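Local atomic coordinates of L protein (CAS virus, PDB entry 5MV0), a protein that probably supplies the cap-snatching endonuclease activity by which the viral polymerase cleaves capped primers from host messenger RNAs. Residues S40-R45 against K163-I168; S19-L24 against H49-C54; S28-V31 against K36-M39. All coordinates share one frame; numbering follows the deposited sequence. Where two conformers were deposited one is given.

Contact 1: residues S40-R45 against K163-I168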
# COMPACT_ATOMS: atom_id res chain seq x y z
N SER B 40 -5.30 -15.82 2.52
CA SER B 40 -4.44 -14.64 2.65
C SER B 40 -5.18 -13.51 3.37
O SER B 40 -4.59 -12.80 4.19
CB SER B 40 -3.95 -14.20 1.26
OG SER B 40 -3.35 -12.92 1.33
N ALA B 41 -6.46 -13.33 3.08
CA ALA B 41 -7.25 -12.31 3.76
C ALA B 41 -7.35 -12.59 5.25
O ALA B 41 -7.21 -11.67 6.07
CB ALA B 41 -8.65 -12.25 3.14
N ILE B 42 -7.57 -13.86 5.63
CA ILE B 42 -7.63 -14.23 7.04
C ILE B 42 -6.29 -14.00 7.72
O ILE B 42 -6.23 -13.46 8.83
CB ILE B 42 -8.10 -15.69 7.16
CG1 ILE B 42 -9.56 -15.78 6.72
CG2 ILE B 42 -7.87 -16.24 8.60
CD1 ILE B 42 -10.02 -17.21 6.38
N ARG B 43 -5.28 -14.41 7.01
CA ARG B 43 -3.87 -14.07 7.63
C ARG B 43 -3.57 -12.49 7.77
O ARG B 43 -3.12 -11.94 8.79
CB ARG B 43 -2.76 -14.70 6.79
CG ARG B 43 -1.37 -14.44 7.36
CD ARG B 43 -0.37 -14.15 6.26
NE ARG B 43 -1.07 -13.52 5.16
CZ ARG B 43 -1.27 -12.22 5.03
NH1 ARG B 43 -0.78 -11.35 5.94
NH2 ARG B 43 -1.96 -11.79 3.98
N LEU B 44 -4.08 -11.79 6.76
CA LEU B 44 -3.89 -10.34 6.82
C LEU B 44 -4.65 -9.73 7.99
O LEU B 44 -4.15 -8.82 8.67
CB LEU B 44 -4.34 -9.72 5.50
CG LEU B 44 -4.12 -8.21 5.32
CD1 LEU B 44 -2.63 -7.85 5.43
CD2 LEU B 44 -4.73 -7.71 3.99
N ARG B 45 -5.87 -10.21 8.24
CA ARG B 45 -6.62 -9.73 9.40
C ARG B 45 -5.81 -9.89 10.69
O ARG B 45 -5.70 -8.95 11.50
CB ARG B 45 -7.94 -10.48 9.46
CG ARG B 45 -8.78 -10.28 10.68
CD ARG B 45 -10.13 -10.97 10.45
NE ARG B 45 -10.99 -10.85 11.62
CZ ARG B 45 -11.00 -11.71 12.63
NH1 ARG B 45 -10.19 -12.76 12.62
NH2 ARG B 45 -11.81 -11.51 13.65
N LYS B 163 -15.85 -11.11 6.13
CA LYS B 163 -17.10 -11.51 5.48
C LYS B 163 -16.85 -12.14 4.11
O LYS B 163 -17.49 -13.14 3.76
CB LYS B 163 -18.04 -10.32 5.33
CG LYS B 163 -19.28 -10.71 4.55
CD LYS B 163 -20.20 -9.57 4.27
CE LYS B 163 -21.44 -10.09 3.57
NZ LYS B 163 -22.41 -8.98 3.33
N LEU B 164 -15.94 -11.56 3.31
CA LEU B 164 -15.74 -12.07 1.96
C LEU B 164 -14.98 -13.39 1.98
O LEU B 164 -15.25 -14.27 1.16
CB LEU B 164 -15.00 -11.05 1.10
CG LEU B 164 -15.77 -9.74 0.86
CD1 LEU B 164 -14.93 -8.73 0.08
CD2 LEU B 164 -17.10 -10.02 0.14
N SER B 165 -14.02 -13.54 2.89
CA SER B 165 -13.33 -14.82 2.98
C SER B 165 -14.28 -15.93 3.44
O SER B 165 -14.23 -17.04 2.90
CB SER B 165 -12.12 -14.71 3.91
OG SER B 165 -12.50 -14.56 5.26
N LEU B 166 -15.15 -15.64 4.41
CA LEU B 166 -16.12 -16.64 4.86
C LEU B 166 -17.13 -16.99 3.78
O LEU B 166 -17.53 -18.15 3.64
CB LEU B 166 -16.86 -16.16 6.12
CG LEU B 166 -16.06 -16.29 7.41
CD1 LEU B 166 -16.83 -15.67 8.57
CD2 LEU B 166 -15.71 -17.76 7.70
N SER B 167 -17.57 -15.99 3.02
CA SER B 167 -18.48 -16.25 1.91
C SER B 167 -17.84 -17.19 0.88
O SER B 167 -18.47 -18.14 0.41
CB SER B 167 -18.89 -14.94 1.26
OG SER B 167 -19.71 -15.19 0.15
N ILE B 168 -16.58 -16.92 0.52
CA ILE B 168 -15.85 -17.81 -0.38
C ILE B 168 -15.75 -19.22 0.21
O ILE B 168 -16.09 -20.21 -0.44
CB ILE B 168 -14.45 -17.23 -0.68
CG1 ILE B 168 -14.57 -16.05 -1.64
CG2 ILE B 168 -13.52 -18.30 -1.22
CD1 ILE B 168 -13.33 -15.19 -1.70

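Contact 2: residues S19-L24 against H49-C54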
# COMPACT_ATOMS: atom_id res chain seq x y z
N SER B 19 -2.39 -0.59 0.30
CA SER B 19 -2.05 0.79 -0.07
C SER B 19 -2.01 1.68 1.16
O SER B 19 -1.17 2.59 1.26
CB SER B 19 -3.07 1.32 -1.08
OG SER B 19 -3.12 0.51 -2.25
N ILE B 20 -2.94 1.46 2.10
CA ILE B 20 -3.06 2.29 3.30
C ILE B 20 -1.92 2.00 4.27
O ILE B 20 -1.40 2.92 4.91
CB ILE B 20 -4.43 2.04 3.95
CG1 ILE B 20 -5.56 2.55 3.06
CG2 ILE B 20 -4.50 2.68 5.35
CD1 ILE B 20 -6.97 2.14 3.54
N GLU B 21 -1.54 0.73 4.43
CA GLU B 21 -0.47 0.31 5.35
C GLU B 21 0.50 -0.58 4.59
O GLU B 21 0.47 -1.81 4.72
CB GLU B 21 -1.03 -0.45 6.56
CG GLU B 21 -1.63 0.42 7.64
CD GLU B 21 -0.58 1.08 8.54
OE1 GLU B 21 0.65 1.02 8.24
OE2 GLU B 21 -0.99 1.66 9.56
N PRO B 22 1.40 0.02 3.80
CA PRO B 22 2.27 -0.78 2.92
C PRO B 22 3.31 -1.62 3.64
O PRO B 22 3.93 -2.48 2.99
CB PRO B 22 2.95 0.29 2.04
CG PRO B 22 2.02 1.46 2.09
CD PRO B 22 1.48 1.46 3.50
N ASP B 23 3.55 -1.41 4.94
CA ASP B 23 4.39 -2.35 5.68
C ASP B 23 3.82 -3.76 5.65
O ASP B 23 4.56 -4.73 5.85
CB ASP B 23 4.55 -1.92 7.13
CG ASP B 23 5.49 -0.73 7.29
OD1 ASP B 23 6.29 -0.47 6.37
OD2 ASP B 23 5.41 -0.06 8.34
N LEU B 24 2.52 -3.91 5.40
CA LEU B 24 1.92 -5.23 5.32
C LEU B 24 2.20 -5.92 3.99
O LEU B 24 2.00 -7.14 3.90
CB LEU B 24 0.41 -5.13 5.54
CG LEU B 24 -0.06 -4.58 6.89
CD1 LEU B 24 -1.53 -4.18 6.81
CD2 LEU B 24 0.13 -5.64 7.96
N HIS B 49 -3.82 -6.85 13.16
CA HIS B 49 -3.90 -6.83 14.62
C HIS B 49 -2.52 -6.82 15.26
O HIS B 49 -2.25 -6.00 16.15
CB HIS B 49 -4.71 -8.04 15.09
CG HIS B 49 -4.90 -8.10 16.57
ND1 HIS B 49 -5.53 -7.11 17.28
CD2 HIS B 49 -4.58 -9.06 17.47
CE1 HIS B 49 -5.59 -7.45 18.56
NE2 HIS B 49 -5.02 -8.63 18.70
N GLU B 50 -1.63 -7.74 14.84
CA GLU B 50 -0.27 -7.78 15.38
C GLU B 50 0.44 -6.46 15.17
O GLU B 50 1.11 -5.94 16.07
CB GLU B 50 0.56 -8.87 14.71
CG GLU B 50 0.16 -10.30 14.95
CD GLU B 50 0.87 -11.24 13.96
OE1 GLU B 50 1.78 -10.77 13.21
OE2 GLU B 50 0.52 -12.43 13.91
N LEU B 51 0.36 -5.92 13.95
CA LEU B 51 1.03 -4.66 13.63
C LEU B 51 0.59 -3.54 14.56
O LEU B 51 1.41 -2.80 15.11
CB LEU B 51 0.76 -4.27 12.18
CG LEU B 51 1.39 -2.94 11.75
CD1 LEU B 51 2.88 -2.95 12.08
CD2 LEU B 51 1.16 -2.68 10.27
N ASN B 52 -0.72 -3.38 14.73
CA ASN B 52 -1.20 -2.25 15.51
C ASN B 52 -0.96 -2.44 17.00
O ASN B 52 -0.73 -1.46 17.72
CB ASN B 52 -2.66 -2.01 15.17
CG ASN B 52 -2.81 -1.43 13.77
OD1 ASN B 52 -2.02 -0.57 13.37
ND2 ASN B 52 -3.78 -1.92 13.01
N CYS B 53 -0.98 -3.69 17.49
CA CYS B 53 -0.55 -3.92 18.87
C CYS B 53 0.91 -3.52 19.06
O CYS B 53 1.26 -2.88 20.06
CB CYS B 53 -0.76 -5.39 19.27
SG CYS B 53 -2.49 -5.87 19.47
N CYS B 54 1.76 -3.85 18.09
CA CYS B 54 3.17 -3.46 18.16
C CYS B 54 3.32 -1.95 18.17
O CYS B 54 4.07 -1.40 18.97
CB CYS B 54 3.95 -4.05 17.00
SG CYS B 54 4.20 -5.82 17.12
O HOH W 1 -2.75 0.52 10.95

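Contact 3: residues S28-V31 against K36-M39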
# COMPACT_ATOMS: atom_id res chain seq x y z
N SER B 28 1.97 -10.27 2.72
CA SER B 28 0.67 -10.61 2.16
C SER B 28 0.83 -11.03 0.71
O SER B 28 1.94 -11.14 0.18
CB SER B 28 -0.30 -9.44 2.31
OG SER B 28 -1.64 -9.92 2.32
N SER B 29 -0.31 -11.29 0.08
CA SER B 29 -0.31 -11.81 -1.27
C SER B 29 -1.69 -11.61 -1.86
O SER B 29 -2.70 -11.61 -1.15
CB SER B 29 0.05 -13.30 -1.32
OG SER B 29 -0.80 -14.07 -0.48
N ILE B 30 -1.72 -11.44 -3.17
CA ILE B 30 -2.95 -11.24 -3.90
C ILE B 30 -2.92 -12.20 -5.09
O ILE B 30 -2.05 -12.08 -5.97
CB ILE B 30 -3.12 -9.77 -4.34
CG1 ILE B 30 -4.44 -9.60 -5.05
CG2 ILE B 30 -1.95 -9.27 -5.17
CD1 ILE B 30 -5.49 -9.34 -4.07
N VAL B 31 -3.82 -13.18 -5.09
CA VAL B 31 -3.87 -14.19 -6.14
C VAL B 31 -5.31 -14.30 -6.63
O VAL B 31 -6.24 -13.78 -6.01
CB VAL B 31 -3.34 -15.55 -5.65
CG1 VAL B 31 -1.90 -15.42 -5.23
CG2 VAL B 31 -4.20 -16.08 -4.48
N LYS B 36 -7.12 -19.66 -1.93
CA LYS B 36 -5.84 -19.08 -1.55
C LYS B 36 -6.01 -17.62 -1.16
O LYS B 36 -5.38 -17.14 -0.21
CB LYS B 36 -4.86 -19.22 -2.72
CG LYS B 36 -3.42 -19.15 -2.32
CD LYS B 36 -2.56 -19.69 -3.45
CE LYS B 36 -1.09 -19.60 -3.11
NZ LYS B 36 -0.30 -20.23 -4.20
N LEU B 37 -6.84 -16.89 -1.91
CA LEU B 37 -7.10 -15.49 -1.57
C LEU B 37 -7.81 -15.38 -0.23
O LEU B 37 -7.49 -14.49 0.58
CB LEU B 37 -7.94 -14.84 -2.67
CG LEU B 37 -8.22 -13.35 -2.47
CD1 LEU B 37 -6.95 -12.54 -2.65
CD2 LEU B 37 -9.30 -12.89 -3.42
N ALA B 38 -8.79 -16.25 0.02
CA ALA B 38 -9.49 -16.20 1.30
C ALA B 38 -8.54 -16.42 2.46
O ALA B 38 -8.63 -15.74 3.48
CB ALA B 38 -10.63 -17.24 1.34
N MET B 39 -7.60 -17.37 2.32
CA MET B 39 -6.68 -17.62 3.43
C MET B 39 -5.71 -16.46 3.61
O MET B 39 -5.34 -16.12 4.75
CB MET B 39 -5.94 -18.95 3.22
CG MET B 39 -6.84 -20.22 3.26
SD MET B 39 -8.21 -20.21 4.46
CE MET B 39 -7.31 -20.24 6.02

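Contact 1: residues S40-R45 against K163-I168
A41 and I42 meet S165 at a helix-helix packing contact in the helical part of this cap-snatching domain. Helix 34-57 passes close to helix 155-170 here. The CA atoms of A41 and S165 are 6.6 Å apart, a spacing that small residues on both helices allow. The CB of A41 points at the other helix and stands 4.3 Å from the CB of S165. I42 makes the broader touch. Its CA-CB bond runs along the flank of the interface, and the ethyl branch then reaches over. CG1 is anti to the carbonyl carbon (chi1 -68°) and CD1 continues in a nearly extended line, which lays both carbons against S165. In the modelled conformer of S165, one of two deposited, CG1 of I42 lies 3.5 Å from OG of S165. CD1 is a little farther from the same OG, at 3.8 Å. The hydroxyl does not bond across the contact. It turns back to its own helix, where the O of L161 is its main acceptor and the O of L162 is also in reach of the same proton. The buried hydroxyl thus has its partner within its own helix, and the isoleucine carbons meet it by van der Waals contact. No hydrogen bond joins the two segments, and the buried area is small, 104 Å². A38, one turn before A41, also packs on S165. Helix 4-20 contributes L10, which touches both A41 and I168. Helix 181-192 brings E183 and L187 against I42.

Contact 2: residues S19-L24 against H49-C54
L24 and L51 mark the nearest backbone approach, with CA atoms 8.4 Å apart. In 19-24 helix 4-20 ends at I20, E21 leaves helical geometry (phi -130°, psi 79°), and 22-24 form a 3-10 turn. The N of L24 bonds to the O of E21 at 3.0 Å across this turn. Segment 49-54 is regular helix, part of 34-57. The gap is bridged by side chains. L51 projects toward the turn with CG anti to its backbone N (chi1 178°), and its CD2 does the touching. That methyl is 3.9 Å from CD2 of L24 and 4.1 Å from CG of L24. The two leucine side chains meet at a slant. The same CD2 lies 4.3 Å from OE1 of E21, so the methyl sits between an apolar and a polar neighbour. The contact packs the turn that follows helix 4-20 against helix 34-57 in this PDDEXK-clan domain; H49, C53 and C54 of that helix meet strand 98-106. L24 also touches I17 and L18 of helix 4-20, and L44, T47 and I48 of helix 34-57. A water lies 2.8 Å from OD1 of N52 and 2.5 Å from OE2 of E21. The second distance is short, and the water has more acceptors in reach than protons, so the bridge is not certain. The carboxylate is held further by a salt bridge from OE2 to R55 and a hydrogen bond from N152, while ND2 of N52 bonds to the O of R149. P22, in the same turn, packs on P22 of a second subunit.

Contact 3: residues S28-V31 against K36-M39
V31 lies against K36 and L37, where the chain entering helix 34-57 folds back on the first turns of that helix. In V31, CG1 is anti to the carbonyl carbon (chi1 -61°), which leaves CG2 between the backbone N and the carbonyl carbon. CG2 is the branch that meets the helix. It is 3.7 Å from CB of K36 and 3.8 Å from CG of K36. The lysine is extended beyond CG and crosses the valine at about a right angle, so the methyl rests on the start of its aliphatic chain. The far end reaches another subunit. NZ of K36 bonds to the backbone O of Y25 and of S28 in the fourth subunit and makes a cation-pi contact with that Y25. L37 meets the backbone of V31. Its CG is anti to the backbone N (chi1 -177°), and CD1 sits 3.7 Å from the O of V31. This carbonyl and the N of V31 are buried with no polar partner in the model. CD1 of L37 also touches CD1 of I30 at 3.8 Å. The CB of I30 points away from the helix, but CG1 is anti to the backbone N, and chi2 of 86° bends CD1 so that it lies beside L37, pointing the same way. K11 of helix 4-20 touches both I30 and L37, and T7 and I14 also touch L37. A38 of the same helical turn packs on helix 155-170.

All three contacts share helix 34-57, each using a different part of it. Contacts 1 and 2 are buried. Contact 3 is only partly so, and its K36 bonds to another subunit. Segment 19-24 of contact 2 also packs on neighbouring subunits. Contact 1 joins two helices through small residues and one isoleucine. Contact 2 joins the turn after a helix to helix 34-57 through two leucines, with a water between polar side chains. Contact 3 folds a loop on the helix start by aliphatic packing. None has a direct hydrogen bond across its segments. Contacts 1 and 3 are tied by a probable bond from S40 OG to S29 O. Contacts 1 and 2 touch through L44 and L24.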